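Local coordinates for calcium dodecin (PDB 3ONR), which binds calcium ions between the subunits of a hollow, spherical dodecamer and may also sequester small ligands, at residues Val33-Asp45 and Thr55-Arg67. The protein carries 2 engineered substitutions. Residues are numbered along the deposited sequence; the frame is centred on the assembly and turned at random.
Sequences VDDIRVARVIEQD and TYRIKLEVSFKMR
R40 and E61 face each other as a hydrogen-bonded antiparallel pair, and from there strands 38-45 and 55-65 run on as two arms of a hairpin, with axes at 142°. The ladder is broken by a classic beta bulge: I42 and E43 both face K59, whose carbonyl O takes a bond from I42 N at 2.8 Å and a weak one from E43 N. Beyond it the regular pairing resumes through Q44-I58 and D45-R57. Toward the other end the strands part, and water takes over, one molecule joining V38 O to S63 N. There D35 stands in for a strand partner: its OD2 receives K65 N at 2.8 Å through the syn lone pair, because chi1 of 59° swings the carboxylate across to the 55-67 side, while a water links OD1 to K65 O.

On the face turned to helix 18-32, V41 spreads its methyls, CG1 on I58 CD1 and CG2 3.7 Å from L60 CD2, and A39 CB meets V62 CG1. V33 places CG1 over one face of the F64 ring, offset toward the rim, a CH-pi contact. On the other face of the sheet, which carries R40, E43 and K59, R57 grips D45 side-on. NE meets OD2 at 2.8 Å almost straight (177°), whereas NH2 reaches OD1 from above the carboxylate plane. At the bulge, I42 points toward the 55-67 strand and rests CD1 on E61 CB at 3.8 Å.

E61 and R40 form salt bridges with K59 and E43 of one neighbouring subunit, and K59 pairs with E61 of another, while V38-R40 and D45 extend the sheet into two neighbouring chains. The hairpin thus illustrates a division of labour: greasy contacts seat it under its helix, as in the dodecin fold, and the two-nitrogen grip, which would favour an ionised D45, ties its strands together on the polar face, where salt bridges reach neighbouring subunits.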
loop_
_atom_site.group_PDB
_atom_site.type_symbol
_atom_site.label_atom_id
_atom_site.label_comp_id
_atom_site.label_asym_id
_atom_site.label_seq_id
_atom_site.Cartn_x
_atom_site.Cartn_y
_atom_site.Cartn_z
ATOM N N VAL A 33 10.691 -20.403 -21.104
ATOM C CA VAL A 33 11.893 -20.380 -20.289
ATOM C C VAL A 33 11.854 -21.584 -19.379
ATOM O O VAL A 33 10.797 -22.047 -18.977
ATOM C CB VAL A 33 12.040 -19.024 -19.543
ATOM C CG1 VAL A 33 11.671 -17.840 -20.452
ATOM C CG2 VAL A 33 11.115 -18.974 -18.380
ATOM N N ASP A 34 13.016 -22.114 -19.071
ATOM C CA ASP A 34 13.083 -23.339 -18.312
ATOM C C ASP A 34 13.318 -23.065 -16.795
ATOM O O ASP A 34 13.218 -23.964 -15.981
ATOM C CB ASP A 34 14.188 -24.218 -18.918
ATOM C CG ASP A 34 15.551 -23.480 -19.020
ATOM O OD1 ASP A 34 16.583 -24.144 -19.304
ATOM O OD2 ASP A 34 15.597 -22.241 -18.799
ATOM N N ASP A 35 13.580 -21.822 -16.402
ATOM C CA ASP A 35 14.017 -21.622 -15.009
ATOM C C ASP A 35 12.988 -21.064 -13.997
ATOM O O ASP A 35 13.357 -20.561 -12.936
ATOM C CB ASP A 35 15.372 -20.874 -14.941
ATOM C CG ASP A 35 15.333 -19.457 -15.612
ATOM O OD1 ASP A 35 14.508 -19.221 -16.543
ATOM O OD2 ASP A 35 16.150 -18.604 -15.160
ATOM N N ILE A 36 11.706 -21.161 -14.295
ATOM C CA ILE A 36 10.745 -20.615 -13.346
ATOM C C ILE A 36 10.419 -21.576 -12.214
ATOM O O ILE A 36 9.969 -22.726 -12.447
ATOM C CB ILE A 36 9.501 -20.182 -14.039
ATOM C CG1 ILE A 36 9.804 -18.966 -14.892
ATOM C CG2 ILE A 36 8.461 -19.819 -12.992
ATOM C CD1 ILE A 36 8.726 -18.652 -15.877
ATOM N N ARG A 37 10.654 -21.115 -10.989
ATOM C CA ARG A 37 10.467 -22.013 -9.820
ATOM C C ARG A 37 9.396 -21.487 -8.868
ATOM O O ARG A 37 8.966 -22.189 -7.944
ATOM C CB ARG A 37 11.750 -22.205 -9.010
ATOM C CG ARG A 37 12.805 -23.033 -9.745
ATOM C CD ARG A 37 12.211 -24.400 -10.102
ATOM N NE ARG A 37 13.261 -25.285 -10.616
ATOM C CZ ARG A 37 13.622 -25.354 -11.895
ATOM N NH1 ARG A 37 14.602 -26.185 -12.268
ATOM N NH2 ARG A 37 13.007 -24.609 -12.807
ATOM N N VAL A 38 9.009 -20.245 -9.078
ATOM C CA VAL A 38 8.043 -19.609 -8.199
ATOM C C VAL A 38 7.189 -18.681 -8.972
ATOM O O VAL A 38 7.714 -18.072 -9.908
ATOM C CB VAL A 38 8.682 -18.911 -6.960
ATOM C CG1 VAL A 38 9.473 -17.688 -7.322
ATOM C CG2 VAL A 38 7.592 -18.476 -6.001
ATOM N N ALA A 39 5.895 -18.513 -8.625
ATOM C CA ALA A 39 5.065 -17.490 -9.273
ATOM C C ALA A 39 4.240 -16.810 -8.213
ATOM O O ALA A 39 3.533 -17.533 -7.474
ATOM C CB ALA A 39 4.105 -18.080 -10.274
ATOM N N ARG A 40 4.316 -15.494 -8.085
ATOM C CA ARG A 40 3.570 -14.798 -6.954
ATOM C C ARG A 40 2.243 -14.275 -7.431
ATOM O O ARG A 40 2.139 -13.695 -8.529
ATOM C CB ARG A 40 4.415 -13.617 -6.412
ATOM C CG ARG A 40 3.858 -12.938 -5.184
ATOM C CD ARG A 40 4.872 -11.866 -4.711
ATOM N NE ARG A 40 6.206 -12.455 -4.868
ATOM C CZ ARG A 40 7.359 -11.925 -4.467
ATOM N NH1 ARG A 40 8.486 -12.609 -4.678
ATOM N NH2 ARG A 40 7.409 -10.743 -3.845
ATOM N N VAL A 41 1.184 -14.450 -6.638
ATOM C CA VAL A 41 -0.108 -13.909 -7.063
ATOM C C VAL A 41 -0.199 -12.388 -6.739
ATOM O O VAL A 41 -0.002 -11.994 -5.598
ATOM C CB VAL A 41 -1.249 -14.663 -6.322
ATOM C CG1 VAL A 41 -2.612 -14.058 -6.687
ATOM C CG2 VAL A 41 -1.189 -16.114 -6.849
ATOM N N ILE A 42 -0.471 -11.566 -7.770
ATOM C CA ILE A 42 -0.541 -10.101 -7.611
ATOM C C ILE A 42 -2.008 -9.659 -7.520
ATOM O O ILE A 42 -2.355 -8.799 -6.688
ATOM C CB ILE A 42 0.104 -9.377 -8.858
ATOM C CG1 ILE A 42 1.532 -9.963 -9.092
ATOM C CG2 ILE A 42 0.283 -7.831 -8.639
ATOM C CD1 ILE A 42 2.444 -9.876 -7.823
ATOM N N GLU A 43 -2.858 -10.236 -8.383
ATOM C CA GLU A 43 -4.302 -9.810 -8.379
ATOM C C GLU A 43 -5.167 -10.933 -8.892
ATOM O O GLU A 43 -4.700 -11.777 -9.626
ATOM C CB GLU A 43 -4.443 -8.532 -9.279
ATOM C CG GLU A 43 -5.854 -7.951 -9.216
ATOM C CD GLU A 43 -5.942 -6.576 -9.919
ATOM O OE1 GLU A 43 -6.314 -6.522 -11.126
ATOM O OE2 GLU A 43 -5.657 -5.542 -9.246
ATOM N N GLN A 44 -6.449 -10.955 -8.492
ATOM C CA GLN A 44 -7.427 -11.897 -9.036
ATOM C C GLN A 44 -8.694 -11.095 -9.348
ATOM O O GLN A 44 -9.051 -10.069 -8.711
ATOM C CB GLN A 44 -7.790 -12.968 -7.978
ATOM C CG GLN A 44 -6.636 -13.917 -7.705
ATOM C CD GLN A 44 -6.859 -14.729 -6.474
ATOM O OE1 GLN A 44 -7.146 -15.931 -6.550
ATOM N NE2 GLN A 44 -6.823 -14.057 -5.341
ATOM N N ASP A 45 -9.332 -11.540 -10.405
ATOM C CA ASP A 45 -10.620 -10.960 -10.742
ATOM C C ASP A 45 -11.470 -11.992 -11.463
ATOM O O ASP A 45 -11.060 -13.157 -11.691
ATOM C CB ASP A 45 -10.529 -9.585 -11.471
ATOM C CG ASP A 45 -10.057 -9.683 -12.945
ATOM O OD1 ASP A 45 -9.710 -8.615 -13.538
ATOM O OD2 ASP A 45 -10.126 -10.799 -13.489
ATOM N N THR A 55 -15.315 -15.939 -16.090
ATOM C CA THR A 55 -13.994 -16.380 -16.392
ATOM C C THR A 55 -13.219 -15.908 -15.180
ATOM O O THR A 55 -13.245 -14.719 -14.883
ATOM C CB THR A 55 -13.468 -15.702 -17.693
ATOM O OG1 THR A 55 -14.269 -16.135 -18.782
ATOM C CG2 THR A 55 -12.022 -16.066 -17.948
ATOM N N TYR A 56 -12.511 -16.814 -14.519
ATOM C CA TYR A 56 -11.597 -16.414 -13.409
ATOM C C TYR A 56 -10.252 -15.981 -13.986
ATOM O O TYR A 56 -9.693 -16.656 -14.879
ATOM C CB TYR A 56 -11.377 -17.605 -12.475
ATOM C CG TYR A 56 -12.687 -18.045 -11.902
ATOM C CD1 TYR A 56 -13.455 -19.050 -12.533
ATOM C CD2 TYR A 56 -13.184 -17.419 -10.745
ATOM C CE1 TYR A 56 -14.725 -19.450 -12.026
ATOM C CE2 TYR A 56 -14.463 -17.840 -10.218
ATOM C CZ TYR A 56 -15.188 -18.832 -10.886
ATOM O OH TYR A 56 -16.460 -19.171 -10.407
ATOM N N ARG A 57 -9.741 -14.846 -13.536
ATOM C CA ARG A 57 -8.501 -14.342 -14.142
ATOM C C ARG A 57 -7.489 -14.041 -13.018
ATOM O O ARG A 57 -7.864 -13.596 -11.922
ATOM C CB ARG A 57 -8.747 -13.045 -14.923
ATOM C CG ARG A 57 -9.885 -13.174 -16.002
ATOM C CD ARG A 57 -9.895 -11.990 -16.987
ATOM N NE ARG A 57 -10.202 -10.727 -16.314
ATOM C CZ ARG A 57 -10.528 -9.591 -16.925
ATOM N NH1 ARG A 57 -10.627 -9.560 -18.269
ATOM N NH2 ARG A 57 -10.742 -8.487 -16.180
ATOM N N ILE A 58 -6.204 -14.351 -13.241
ATOM C CA ILE A 58 -5.228 -14.186 -12.143
ATOM C C ILE A 58 -3.895 -13.663 -12.713
ATOM O O ILE A 58 -3.458 -14.178 -13.726
ATOM C CB ILE A 58 -5.049 -15.474 -11.326
ATOM C CG1 ILE A 58 -4.103 -15.269 -10.136
ATOM C CG2 ILE A 58 -4.465 -16.622 -12.226
ATOM C CD1 ILE A 58 -4.264 -16.441 -9.107
ATOM N N LYS A 59 -3.377 -12.589 -12.098
ATOM C CA LYS A 59 -2.133 -11.926 -12.557
ATOM C C LYS A 59 -1.060 -12.503 -11.640
ATOM O O LYS A 59 -1.186 -12.438 -10.366
ATOM C CB LYS A 59 -2.238 -10.383 -12.383
ATOM C CG LYS A 59 -0.946 -9.692 -12.828
ATOM C CD LYS A 59 -1.211 -8.251 -13.198
ATOM C CE LYS A 59 -1.508 -7.406 -12.024
ATOM N NZ LYS A 59 -1.563 -5.935 -12.482
ATOM N N LEU A 60 -0.007 -13.020 -12.276
ATOM C CA LEU A 60 1.128 -13.657 -11.630
ATOM C C LEU A 60 2.438 -12.914 -11.982
ATOM O O LEU A 60 2.588 -12.443 -13.077
ATOM C CB LEU A 60 1.328 -15.059 -12.136
ATOM C CG LEU A 60 0.115 -16.043 -11.964
ATOM C CD1 LEU A 60 0.432 -17.352 -12.582
ATOM C CD2 LEU A 60 -0.166 -16.229 -10.451
ATOM N N GLU A 61 3.355 -12.883 -11.042
ATOM C CA GLU A 61 4.700 -12.285 -11.353
ATOM C C GLU A 61 5.698 -13.463 -11.362
ATOM O O GLU A 61 5.737 -14.249 -10.403
ATOM C CB GLU A 61 5.052 -11.282 -10.247
ATOM C CG GLU A 61 6.386 -10.577 -10.440
ATOM C CD GLU A 61 6.827 -9.706 -9.247
ATOM O OE1 GLU A 61 8.010 -9.749 -8.889
ATOM O OE2 GLU A 61 6.040 -8.938 -8.675
ATOM N N VAL A 62 6.504 -13.580 -12.416
ATOM C CA VAL A 62 7.548 -14.607 -12.494
ATOM C C VAL A 62 8.840 -13.914 -12.969
ATOM O O VAL A 62 8.781 -12.851 -13.594
ATOM C CB VAL A 62 7.176 -15.762 -13.541
ATOM C CG1 VAL A 62 5.919 -16.496 -13.019
ATOM C CG2 VAL A 62 6.891 -15.145 -14.925
ATOM N N SER A 63 9.979 -14.547 -12.700
ATOM C CA SER A 63 11.246 -14.020 -13.236
ATOM C C SER A 63 12.064 -15.122 -13.868
ATOM O O SER A 63 11.850 -16.307 -13.577
ATOM C CB SER A 63 12.019 -13.334 -12.137
ATOM O OG SER A 63 12.215 -14.226 -11.039
ATOM N N PHE A 64 13.025 -14.757 -14.708
ATOM C CA PHE A 64 13.873 -15.751 -15.401
ATOM C C PHE A 64 15.140 -15.084 -15.824
ATOM O O PHE A 64 15.208 -13.849 -15.972
ATOM C CB PHE A 64 13.148 -16.309 -16.692
ATOM C CG PHE A 64 12.482 -15.228 -17.546
ATOM C CD1 PHE A 64 13.176 -14.582 -18.553
ATOM C CD2 PHE A 64 11.227 -14.792 -17.245
ATOM C CE1 PHE A 64 12.591 -13.548 -19.280
ATOM C CE2 PHE A 64 10.619 -13.774 -17.989
ATOM C CZ PHE A 64 11.294 -13.145 -18.985
ATOM N N LYS A 65 16.162 -15.886 -15.927
ATOM C CA LYS A 65 17.495 -15.378 -16.402
ATOM C C LYS A 65 17.397 -14.701 -17.781
ATOM O O LYS A 65 16.692 -15.201 -18.667
ATOM C CB LYS A 65 18.471 -16.550 -16.442
ATOM C CG LYS A 65 19.935 -16.175 -16.444
ATOM C CD LYS A 65 20.741 -17.292 -15.755
ATOM C CE LYS A 65 22.192 -16.994 -15.823
ATOM N NZ LYS A 65 22.905 -18.130 -15.167
ATOM N N MET A 66 18.081 -13.556 -17.960
ATOM C CA MET A 66 18.176 -12.880 -19.277
ATOM C C MET A 66 19.196 -13.594 -20.084
ATOM O O MET A 66 20.289 -13.688 -19.632
ATOM C CB MET A 66 18.754 -11.474 -19.141
ATOM C CG MET A 66 17.833 -10.492 -18.433
ATOM S SD MET A 66 18.592 -8.819 -18.462
ATOM C CE MET A 66 16.978 -8.173 -18.125
ATOM N N ARG A 67 18.876 -14.041 -21.304
ATOM C CA ARG A 67 19.933 -14.658 -22.156
ATOM C C ARG A 67 20.549 -13.571 -23.019
ATOM O O ARG A 67 19.791 -12.748 -23.556
ATOM C CB ARG A 67 19.327 -15.760 -23.035
HETATM O O HOH W 1 16.186 -17.984 -18.744
HETATM O O HOH W 2 14.012 -18.120 -11.891
HETATM O O HOH W 3 9.700 -16.842 -10.891
#